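Adenine phosphoribosyltransferase (Leishmania donovani, PDB 1QB7) probably catalyses transfer of a phosphoribosyl group from 5-phospho-alpha-D-ribose 1-diphosphate to adenine, giving AMP and diphosphate in purine salvage. Local coordinates at residues 98-103 / 128-133; 124-129 / 151-156. All coordinates share one frame; numbering follows the deposited sequence.

In the fold
Contacts 1 and 2 follow one another along the chain and share Met128 and Thr129; their centres lie about 11 Å apart. Both belong to the phosphoribosyltransferase domain. In contact 1 strand 129-131 meets the edge strand 97-100; in contact 2 the residues leading into strand 129-131 lie against the start of helix 152-163. Two further pairs tie them together: Lys102 NZ forms a salt bridge with Glu126 OE1 at 3.1 Å, and Met100 CE packs 3.4 Å from Thr153 O. Thr153 lines the magnesium site with Asp145, and the side chain of Met100 in contact 1 is about 6 Å from that magnesium ion.

Contact 1. Residues 98-103 / 128-133; sequences VLMRKA and MTIRYG
Val98 and Ile130 meet where strand 97-100, the edge strand of the parallel core of this type I phosphoribosyltransferase fold, is approached by strand 129-131, the returning arm of a two-stranded antiparallel ribbon. Val98 CG1 lies 4.4 Å from Ile130 CG2. The short strand axes run at 150° to each other, and a single antiparallel hydrogen-bonded pair, Arg101 with Thr129, links the two backbones. Before that pair, Leu99 O receives a bond of 2.8 Å from a water, which in turn accepts from Arg131 N, so solvent bridges the backbones. Met100 holds CG anti to its main-chain nitrogen (chi1 -176°), which lays its thioether at about a right angle across Met128, with Met100 CG 3.8 Å from Met128 CB. Met100 CA also makes a CA-H...O contact of 3.2 Å with Thr129 O. Arg101 N donates to Thr129 O at 3.1 Å, while its NE forms a salt bridge with Asp79. Two donors of Thr129 grip Arg101 O from opposite faces of its carbonyl plane: Thr129 N at 2.7 Å and Thr129 OG1 at 2.8 Å, the hydroxyl standing 38° above the plane. Lys102 then passes its CG beside the sulfur of Met128. Finally, the methyl of Ala103 rests with CB 3.9 Å from Thr129 CG2.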
ATOM      1  N   VAL A  98       3.770  -9.473  -4.678  1.00 13.78           N
ATOM      2  CA  VAL A  98       4.591  -9.748  -3.503  1.00 13.47           C
ATOM      3  C   VAL A  98       4.966  -8.431  -2.804  1.00 13.15           C
ATOM      4  O   VAL A  98       5.170  -7.402  -3.455  1.00 13.15           O
ATOM      5  CB  VAL A  98       5.859 -10.559  -3.894  1.00 13.73           C
ATOM      6  CG1 VAL A  98       6.665 -10.929  -2.654  1.00 13.50           C
ATOM      7  CG2 VAL A  98       5.459 -11.821  -4.662  1.00 12.50           C
ATOM      8  N   LEU A  99       5.045  -8.472  -1.476  1.00 12.46           N
ATOM      9  CA  LEU A  99       5.355  -7.291  -0.676  1.00 13.51           C
ATOM     10  C   LEU A  99       6.775  -7.256  -0.125  1.00 12.21           C
ATOM     11  O   LEU A  99       7.230  -8.218   0.492  1.00 13.62           O
ATOM     12  CB  LEU A  99       4.404  -7.209   0.526  1.00 14.45           C
ATOM     13  CG  LEU A  99       2.902  -6.973   0.388  1.00 16.54           C
ATOM     14  CD1 LEU A  99       2.216  -8.086  -0.376  1.00 16.84           C
ATOM     15  CD2 LEU A  99       2.322  -6.872   1.782  1.00 17.67           C
ATOM     16  N   MET A 100       7.479  -6.154  -0.355  1.00 12.08           N
ATOM     17  CA  MET A 100       8.809  -6.010   0.219  1.00 13.18           C
ATOM     18  C   MET A 100       8.627  -5.068   1.408  1.00 11.93           C
ATOM     19  O   MET A 100       8.243  -3.909   1.246  1.00 13.31           O
ATOM     20  CB  MET A 100       9.819  -5.437  -0.774  1.00 13.90           C
ATOM     21  CG  MET A 100      11.227  -5.389  -0.195  1.00 14.65           C
ATOM     22  SD  MET A 100      12.486  -4.828  -1.343  1.00 16.14           S
ATOM     23  CE  MET A 100      12.317  -3.060  -1.187  1.00 14.97           C
ATOM     24  N   ARG A 101       8.848  -5.593   2.607  1.00 12.66           N
ATOM     25  CA  ARG A 101       8.679  -4.808   3.824  1.00 14.17           C
ATOM     26  C   ARG A 101       9.800  -5.084   4.816  1.00 15.27           C
ATOM     27  O   ARG A 101      10.588  -6.011   4.632  1.00 15.85           O
ATOM     28  CB  ARG A 101       7.352  -5.169   4.503  1.00 14.48           C
ATOM     29  CG  ARG A 101       6.169  -5.424   3.568  1.00 15.02           C
ATOM     30  CD  ARG A 101       4.871  -5.522   4.353  1.00 13.47           C
ATOM     31  NE  ARG A 101       4.577  -4.246   4.991  1.00 15.11           N
ATOM     32  CZ  ARG A 101       3.499  -3.985   5.722  1.00 16.15           C
ATOM     33  NH1 ARG A 101       2.586  -4.920   5.939  1.00 16.73           N
ATOM     34  NH2 ARG A 101       3.347  -2.780   6.249  1.00 15.27           N
ATOM     35  N   LYS A 102       9.879  -4.265   5.863  1.00 16.41           N
ATOM     36  CA  LYS A 102      10.868  -4.477   6.910  1.00 16.24           C
ATOM     37  C   LYS A 102      10.456  -5.773   7.606  1.00 16.82           C
ATOM     38  O   LYS A 102       9.280  -6.141   7.584  1.00 17.09           O
ATOM     39  CB  LYS A 102      10.879  -3.313   7.905  1.00 18.37           C
ATOM     40  CG  LYS A 102      11.560  -2.062   7.380  1.00 22.30           C
ATOM     41  CD  LYS A 102      11.729  -1.014   8.468  1.00 33.22           C
ATOM     42  CE  LYS A 102      12.333   0.277   7.909  1.00 38.10           C
ATOM     43  NZ  LYS A 102      13.644   0.034   7.240  1.00 42.30           N
ATOM     44  N   ALA A 103      11.419  -6.469   8.203  1.00 16.84           N
ATOM     45  CA  ALA A 103      11.156  -7.738   8.880  1.00 17.29           C
ATOM     46  C   ALA A 103      10.021  -7.683   9.898  1.00 16.57           C
ATOM     47  O   ALA A 103       9.200  -8.597   9.958  1.00 17.51           O
ATOM     48  CB  ALA A 103      12.433  -8.268   9.536  1.00 16.29           C
ATOM     49  N   MET A 128      15.444  -4.679   4.080  1.00 19.60           N
ATOM     50  CA  MET A 128      14.107  -5.054   3.626  1.00 17.10           C
ATOM     51  C   MET A 128      14.000  -6.561   3.422  1.00 16.42           C
ATOM     52  O   MET A 128      15.010  -7.244   3.261  1.00 16.36           O
ATOM     53  CB  MET A 128      13.762  -4.298   2.344  1.00 18.76           C
ATOM     54  CG  MET A 128      13.728  -2.778   2.514  1.00 18.78           C
ATOM     55  SD  MET A 128      12.403  -2.210   3.605  1.00 21.66           S
ATOM     56  CE  MET A 128      11.015  -2.313   2.501  1.00 19.02           C
ATOM     57  N   THR A 129      12.771  -7.078   3.435  1.00 15.67           N
ATOM     58  CA  THR A 129      12.542  -8.514   3.287  1.00 15.08           C
ATOM     59  C   THR A 129      11.363  -8.895   2.393  1.00 14.43           C
ATOM     60  O   THR A 129      10.546  -8.061   2.001  1.00 14.64           O
ATOM     61  CB  THR A 129      12.235  -9.185   4.663  1.00 15.71           C
ATOM     62  OG1 THR A 129      10.932  -8.784   5.114  1.00 14.61           O
ATOM     63  CG2 THR A 129      13.261  -8.798   5.716  1.00 15.06           C
ATOM     64  N   ILE A 130      11.315 -10.183   2.079  1.00 15.54           N
ATOM     65  CA  ILE A 130      10.228 -10.807   1.328  1.00 15.32           C
ATOM     66  C   ILE A 130      10.151 -12.189   1.971  1.00 15.53           C
ATOM     67  O   ILE A 130      11.137 -12.667   2.544  1.00 15.74           O
ATOM     68  CB  ILE A 130      10.495 -10.992  -0.207  1.00 14.42           C
ATOM     69  CG1 ILE A 130      11.724 -11.867  -0.451  1.00 17.23           C
ATOM     70  CG2 ILE A 130      10.556  -9.645  -0.925  1.00 14.02           C
ATOM     71  CD1 ILE A 130      11.891 -12.269  -1.893  1.00 15.61           C
ATOM     72  N   ARG A 131       8.980 -12.810   1.929  1.00 13.99           N
ATOM     73  CA  ARG A 131       8.836 -14.133   2.507  1.00 14.09           C
ATOM     74  C   ARG A 131       9.592 -15.129   1.633  1.00 15.69           C
ATOM     75  O   ARG A 131       9.546 -15.061   0.406  1.00 16.90           O
ATOM     76  CB  ARG A 131       7.360 -14.532   2.600  1.00 13.27           C
ATOM     77  CG  ARG A 131       7.113 -15.796   3.428  1.00 14.39           C
ATOM     78  CD  ARG A 131       5.681 -16.310   3.310  1.00 12.45           C
ATOM     79  NE  ARG A 131       5.393 -16.799   1.964  1.00 13.16           N
ATOM     80  CZ  ARG A 131       4.795 -16.091   1.009  1.00 14.94           C
ATOM     81  NH1 ARG A 131       4.385 -14.845   1.240  1.00 13.90           N
ATOM     82  NH2 ARG A 131       4.595 -16.633  -0.185  1.00 14.86           N
ATOM     83  N   TYR A 132      10.335 -16.014   2.280  1.00 17.85           N
ATOM     84  CA  TYR A 132      11.103 -17.039   1.594  1.00 18.50           C
ATOM     85  C   TYR A 132      10.154 -17.877   0.742  1.00 18.67           C
ATOM     86  O   TYR A 132       9.179 -18.414   1.252  1.00 19.26           O
ATOM     87  CB  TYR A 132      11.780 -17.931   2.639  1.00 19.38           C
ATOM     88  CG  TYR A 132      12.660 -19.013   2.074  1.00 22.17           C
ATOM     89  CD1 TYR A 132      12.136 -20.260   1.735  1.00 22.36           C
ATOM     90  CD2 TYR A 132      14.025 -18.800   1.899  1.00 23.61           C
ATOM     91  CE1 TYR A 132      12.953 -21.269   1.237  1.00 26.49           C
ATOM     92  CE2 TYR A 132      14.850 -19.800   1.404  1.00 27.02           C
ATOM     93  CZ  TYR A 132      14.312 -21.033   1.075  1.00 27.43           C
ATOM     94  OH  TYR A 132      15.138 -22.033   0.607  1.00 30.45           O
ATOM     95  N   GLY A 133      10.419 -17.949  -0.557  1.00 17.85           N
ATOM     96  CA  GLY A 133       9.578 -18.745  -1.435  1.00 18.27           C
ATOM     97  C   GLY A 133       8.446 -18.004  -2.120  1.00 18.79           C
ATOM     98  O   GLY A 133       7.691 -18.610  -2.876  1.00 19.54           O
TER
HETATM   99  O   HOH W   1       6.980 -10.952   1.013  1.00 17.80           O

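Contact 2. Residues 124-129 / 151-156; sequences APEVMT and GGTALS
Residues 124-129, a loop leading into strand 129-131, pass beside the first turn of helix 152-163, coming nearest at Glu126 with Thr153 and at Met128 with Ser156, the CA atoms of the latter pair being 6.3 Å apart. Gly151 occupies the N-cap position, and the turn is built by the backbone bonds from Leu155 N to Gly151 O and from Ser156 N to Gly152 O. One water links the carbonyl of Glu126 to the side chain of Ser156. It donates to Glu126 O at 2.7 Å and lies 2.6 Å from Ser156 OG; a third bond, to Gly152 O at 3.3 Å, is weak. The buried hydroxyl of Ser156 is also hydrogen-bonded to Ser113, which gives its oxygen a second partner beyond the water.

Side chains meet on a small scale, burying 162 Å² in all. Glu126 stretches out beyond CG and crosses Thr153 at a slant, so that OE2 comes to 3.6 Å from the methyl CG2 of Thr153, while its other oxygen, OE1, is paired with Lys102. Thr153 has its hydroxyl between backbone N and carbonyl carbon (chi1 48°), which sets CG2 beside the backbone N and turns this methyl to the loop. Thr153 CG2 also lies 4.2 Å from Met128 CG. Further along, Met128 CB abuts Ser156 CB at 4.0 Å, the CB of each residue directed toward the other segment.

Thr153 is a ligand-site residue as well, its side chain about 3 Å from the bound magnesium ion, whose site it shares with Asp145. Together with Gly151 it belongs to the AMP-binding site, within the Ala-Thr-Gly-Gly-Thr run that ends the phosphoribosyl diphosphate-binding motif of type I phosphoribosyltransferases.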
ATOM      1  N   ALA A 124      20.552   6.432   6.951  1.00 55.55           N
ATOM      2  CA  ALA A 124      20.739   5.016   7.267  1.00 52.76           C
ATOM      3  C   ALA A 124      19.973   4.073   6.329  1.00 50.00           C
ATOM      4  O   ALA A 124      18.776   4.256   6.084  1.00 50.47           O
ATOM      5  CB  ALA A 124      20.346   4.751   8.722  1.00 52.71           C
ATOM      6  N   PRO A 125      20.664   3.050   5.794  1.00 45.72           N
ATOM      7  CA  PRO A 125      20.089   2.057   4.879  1.00 41.92           C
ATOM      8  C   PRO A 125      19.062   1.157   5.561  1.00 37.04           C
ATOM      9  O   PRO A 125      19.195   0.826   6.737  1.00 36.73           O
ATOM     10  CB  PRO A 125      21.318   1.271   4.423  1.00 43.77           C
ATOM     11  CG  PRO A 125      22.205   1.331   5.619  1.00 45.66           C
ATOM     12  CD  PRO A 125      22.092   2.773   6.028  1.00 45.46           C
ATOM     13  N   GLU A 126      18.036   0.763   4.814  1.00 31.98           N
ATOM     14  CA  GLU A 126      16.982  -0.086   5.356  1.00 28.96           C
ATOM     15  C   GLU A 126      17.139  -1.543   4.953  1.00 25.84           C
ATOM     16  O   GLU A 126      17.373  -1.858   3.787  1.00 23.84           O
ATOM     17  CB  GLU A 126      15.613   0.389   4.874  1.00 30.33           C
ATOM     18  CG  GLU A 126      15.376   1.878   4.994  1.00 37.34           C
ATOM     19  CD  GLU A 126      14.056   2.295   4.376  1.00 39.63           C
ATOM     20  OE1 GLU A 126      13.010   2.058   5.014  1.00 43.96           O
ATOM     21  OE2 GLU A 126      14.062   2.847   3.253  1.00 42.48           O
ATOM     22  N   VAL A 127      17.046  -2.431   5.931  1.00 21.47           N
ATOM     23  CA  VAL A 127      17.113  -3.852   5.654  1.00 19.62           C
ATOM     24  C   VAL A 127      15.667  -4.216   5.308  1.00 20.12           C
ATOM     25  O   VAL A 127      14.764  -4.010   6.121  1.00 20.04           O
ATOM     26  CB  VAL A 127      17.579  -4.649   6.890  1.00 17.16           C
ATOM     27  CG1 VAL A 127      17.525  -6.149   6.611  1.00 15.54           C
ATOM     28  CG2 VAL A 127      18.987  -4.225   7.276  1.00 18.43           C
ATOM     29  N   MET A 128      15.444  -4.679   4.080  1.00 19.60           N
ATOM     30  CA  MET A 128      14.107  -5.054   3.626  1.00 17.10           C
ATOM     31  C   MET A 128      14.000  -6.561   3.422  1.00 16.42           C
ATOM     32  O   MET A 128      15.010  -7.244   3.261  1.00 16.36           O
ATOM     33  CB  MET A 128      13.762  -4.298   2.344  1.00 18.76           C
ATOM     34  CG  MET A 128      13.728  -2.778   2.514  1.00 18.78           C
ATOM     35  SD  MET A 128      12.403  -2.210   3.605  1.00 21.66           S
ATOM     36  CE  MET A 128      11.015  -2.313   2.501  1.00 19.02           C
ATOM     37  N   THR A 129      12.771  -7.078   3.435  1.00 15.67           N
ATOM     38  CA  THR A 129      12.542  -8.514   3.287  1.00 15.08           C
ATOM     39  C   THR A 129      11.363  -8.895   2.393  1.00 14.43           C
ATOM     40  O   THR A 129      10.546  -8.061   2.001  1.00 14.64           O
ATOM     41  CB  THR A 129      12.235  -9.185   4.663  1.00 15.71           C
ATOM     42  OG1 THR A 129      10.932  -8.784   5.114  1.00 14.61           O
ATOM     43  CG2 THR A 129      13.261  -8.798   5.716  1.00 15.06           C
ATOM     44  N   GLY A 151      17.599   5.155  -4.441  1.00 18.59           N
ATOM     45  CA  GLY A 151      17.668   3.778  -4.895  1.00 17.00           C
ATOM     46  C   GLY A 151      18.073   2.727  -3.884  1.00 15.83           C
ATOM     47  O   GLY A 151      18.395   1.599  -4.271  1.00 16.50           O
ATOM     48  N   GLY A 152      18.048   3.075  -2.599  1.00 14.84           N
ATOM     49  CA  GLY A 152      18.413   2.123  -1.568  1.00 13.11           C
ATOM     50  C   GLY A 152      17.511   0.906  -1.576  1.00 14.76           C
ATOM     51  O   GLY A 152      17.984  -0.235  -1.595  1.00 15.91           O
ATOM     52  N   THR A 153      16.204   1.137  -1.573  1.00 15.19           N
ATOM     53  CA  THR A 153      15.253   0.031  -1.581  1.00 14.52           C
ATOM     54  C   THR A 153      15.242  -0.703  -2.913  1.00 14.06           C
ATOM     55  O   THR A 153      14.957  -1.896  -2.958  1.00 14.14           O
ATOM     56  CB  THR A 153      13.833   0.487  -1.207  1.00 14.42           C
ATOM     57  OG1 THR A 153      13.486   1.656  -1.956  1.00 15.47           O
ATOM     58  CG2 THR A 153      13.755   0.797   0.287  1.00 16.78           C
ATOM     59  N   ALA A 154      15.577   0.002  -3.993  1.00 14.19           N
ATOM     60  CA  ALA A 154      15.631  -0.620  -5.316  1.00 15.97           C
ATOM     61  C   ALA A 154      16.703  -1.708  -5.282  1.00 16.11           C
ATOM     62  O   ALA A 154      16.488  -2.825  -5.768  1.00 17.52           O
ATOM     63  CB  ALA A 154      15.950   0.421  -6.401  1.00 12.95           C
ATOM     64  N   LEU A 155      17.840  -1.380  -4.667  1.00 16.83           N
ATOM     65  CA  LEU A 155      18.945  -2.319  -4.535  1.00 16.17           C
ATOM     66  C   LEU A 155      18.526  -3.500  -3.658  1.00 14.81           C
ATOM     67  O   LEU A 155      18.907  -4.641  -3.933  1.00 14.33           O
ATOM     68  CB  LEU A 155      20.189  -1.632  -3.960  1.00 19.18           C
ATOM     69  CG  LEU A 155      21.392  -2.552  -3.677  1.00 22.23           C
ATOM     70  CD1 LEU A 155      21.911  -3.189  -4.962  1.00 22.18           C
ATOM     71  CD2 LEU A 155      22.498  -1.768  -2.993  1.00 24.59           C
ATOM     72  N   SER A 156      17.749  -3.236  -2.608  1.00 13.42           N
ATOM     73  CA  SER A 156      17.275  -4.326  -1.748  1.00 14.74           C
ATOM     74  C   SER A 156      16.406  -5.277  -2.568  1.00 14.35           C
ATOM     75  O   SER A 156      16.481  -6.501  -2.417  1.00 13.98           O
ATOM     76  CB  SER A 156      16.476  -3.785  -0.567  1.00 14.81           C
ATOM     77  OG  SER A 156      17.348  -3.386   0.473  1.00 17.05           O
TER
HETATM   78  O   HOH W   2      16.673  -0.996   1.343  1.00 19.14           O